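Local coordinates for protein TRAP dicarboxylate transporter-DctP subunit (Desulfovibrio salexigens, PDB 4N6D) that probably binds a small solute in the periplasm and delivers it to a TRAP-type membrane transporter, at residues 172-177 and 305-310. Sequence-based numbering, arbitrary orientation. Where two conformers were deposited one is given.
Sequences SGILSK and LPLIED
Leu307 meets Ile174 and Lys177 from a helical turn held by the 2.9 Å hydrogen bond from Asp310 N to Pro306 O. No hydrogen bond crosses between 172-177 and 305-310; the two helices meet through hydrocarbon alone, with Leu307 touching both partners. Its isobutyl fork divides the work. On one branch, Leu307 CD1 lies 3.8 Å from Ile174 CG1 and 4.1 Å from Ile174 CD1. The other branch meets the lysine stem, Leu307 CD2 coming 4.0 Å from Lys177 CD and 4.1 Å from Lys177 CB. Ile174 reaches across because CG1 swings opposite its backbone N (chi1 -166°), extending the ethyl arm toward the leucine. One turn further on, Lys177 lays its aliphatic stem against the fork and bends at its last torsion (chi4 -67°), beyond the CB and CD atoms that touch the leucine. Lys177 NZ stops 6.4 Å from Asp310 OD2, too far for a salt bridge, although the opposite charges may attract weakly; that carboxylate is paired with Lys314 on its own helix. The interface is small and near the surface; Ile174 CA and Leu307 CA are 8.3 Å apart. Leu175 points the other way, against Ser150 and Tyr233, while Ile308 rests on Leu110. Helix 173-181 connects the parallel strands 168-170 and 185-187, a beta-alpha-beta unit, and in the contact the first turn of helix 173-181 lies beside the middle of helix 294-317, which follows the edge strand 288-290 of the four-stranded sheet.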
loop_
_atom_site.group_PDB
_atom_site.type_symbol
_atom_site.label_atom_id
_atom_site.label_comp_id
_atom_site.label_asym_id
_atom_site.label_seq_id
_atom_site.Cartn_x
_atom_site.Cartn_y
_atom_site.Cartn_z
ATOM N N SER A 172 5.140 5.947 11.962
ATOM C CA SER A 172 4.827 4.830 12.813
ATOM C C SER A 172 5.386 3.573 12.164
ATOM O O SER A 172 5.908 3.628 11.048
ATOM C CB SER A 172 3.315 4.677 12.959
ATOM O OG SER A 172 2.750 4.235 11.736
ATOM N N GLY A 173 5.263 2.441 12.855
ATOM C CA GLY A 173 5.611 1.163 12.249
ATOM C C GLY A 173 6.982 1.134 11.588
ATOM O O GLY A 173 7.972 1.583 12.161
ATOM N N ILE A 174 7.060 0.540 10.403
ATOM C CA ILE A 174 8.364 0.357 9.764
ATOM C C ILE A 174 9.020 1.674 9.389
ATOM O O ILE A 174 10.251 1.776 9.358
ATOM C CB ILE A 174 8.273 -0.554 8.520
ATOM C CG1 ILE A 174 9.669 -1.000 8.094
ATOM C CG2 ILE A 174 7.597 0.134 7.369
ATOM C CD1 ILE A 174 9.618 -2.157 7.163
ATOM N N LEU A 175 8.216 2.677 9.067
ATOM C CA LEU A 175 8.779 3.976 8.694
ATOM C C LEU A 175 9.499 4.625 9.880
ATOM O O LEU A 175 10.509 5.301 9.704
ATOM C CB LEU A 175 7.703 4.901 8.155
ATOM C CG LEU A 175 7.056 4.442 6.848
ATOM C CD1 LEU A 175 6.036 5.475 6.418
ATOM C CD2 LEU A 175 8.084 4.212 5.757
ATOM N N SER A 176 8.985 4.433 11.093
ATOM C CA SER A 176 9.695 4.926 12.269
ATOM C C SER A 176 11.039 4.220 12.393
ATOM O O SER A 176 12.052 4.842 12.689
ATOM C CB SER A 176 8.883 4.714 13.545
ATOM O OG SER A 176 7.784 5.595 13.565
ATOM N N LYS A 177 11.042 2.909 12.170
ATOM C CA LYS A 177 12.273 2.142 12.298
ATOM C C LYS A 177 13.296 2.675 11.305
ATOM O O LYS A 177 14.480 2.855 11.649
ATOM C CB LYS A 177 12.015 0.644 12.096
ATOM C CG LYS A 177 11.284 -0.019 13.249
ATOM C CD LYS A 177 10.949 -1.479 12.933
ATOM C CE LYS A 177 10.768 -2.289 14.191
ATOM N NZ LYS A 177 12.045 -2.441 14.944
ATOM N N LEU A 305 19.024 -2.587 5.665
ATOM C CA LEU A 305 19.137 -4.027 5.396
ATOM C C LEU A 305 18.685 -4.909 6.586
ATOM O O LEU A 305 18.068 -5.953 6.370
ATOM C CB LEU A 305 20.557 -4.382 4.937
ATOM C CG LEU A 305 20.754 -5.786 4.353
ATOM C CD1 LEU A 305 19.712 -6.120 3.280
ATOM C CD2 LEU A 305 22.143 -5.898 3.772
ATOM N N PRO A 306 18.930 -4.485 7.839
ATOM C CA PRO A 306 18.414 -5.270 8.974
ATOM C C PRO A 306 16.897 -5.522 8.949
ATOM O O PRO A 306 16.449 -6.545 9.487
ATOM C CB PRO A 306 18.813 -4.444 10.190
ATOM C CG PRO A 306 20.039 -3.675 9.719
ATOM C CD PRO A 306 19.805 -3.374 8.278
ATOM N N LEU A 307 16.111 -4.630 8.340
ATOM C CA LEU A 307 14.660 -4.838 8.310
ATOM C C LEU A 307 14.354 -6.021 7.391
ATOM O O LEU A 307 13.456 -6.796 7.656
ATOM C CB LEU A 307 13.927 -3.587 7.822
ATOM C CG LEU A 307 14.108 -2.383 8.744
ATOM C CD1 LEU A 307 13.456 -1.123 8.170
ATOM C CD2 LEU A 307 13.526 -2.676 10.129
ATOM N N ILE A 308 15.141 -6.163 6.337
ATOM C CA ILE A 308 14.979 -7.262 5.402
ATOM C C ILE A 308 15.419 -8.543 6.093
ATOM O O ILE A 308 14.765 -9.596 6.003
ATOM C CB ILE A 308 15.840 -7.062 4.134
ATOM C CG1 ILE A 308 15.601 -5.692 3.505
ATOM C CG2 ILE A 308 15.584 -8.192 3.167
ATOM C CD1 ILE A 308 14.230 -5.431 3.164
ATOM N N GLU A 309 16.534 -8.463 6.817
ATOM C CA GLU A 309 17.033 -9.653 7.514
ATOM C C GLU A 309 16.041 -10.144 8.582
ATOM O O GLU A 309 15.860 -11.353 8.725
ATOM C CB GLU A 309 18.406 -9.381 8.119
ATOM C CG GLU A 309 19.453 -8.955 7.082
ATOM C CD GLU A 309 19.728 -9.997 6.001
ATOM O OE1 GLU A 309 19.489 -11.183 6.252
ATOM O OE2 GLU A 309 20.165 -9.613 4.883
ATOM N N ASP A 310 15.396 -9.216 9.296
ATOM C CA ASP A 310 14.344 -9.546 10.260
ATOM C C ASP A 310 13.212 -10.256 9.558
ATOM O O ASP A 310 12.711 -11.286 10.019
ATOM C CB ASP A 310 13.835 -8.266 10.921
ATOM C CG ASP A 310 12.640 -8.492 11.829
ATOM O OD1 ASP A 310 12.737 -9.300 12.784
ATOM O OD2 ASP A 310 11.604 -7.850 11.583
#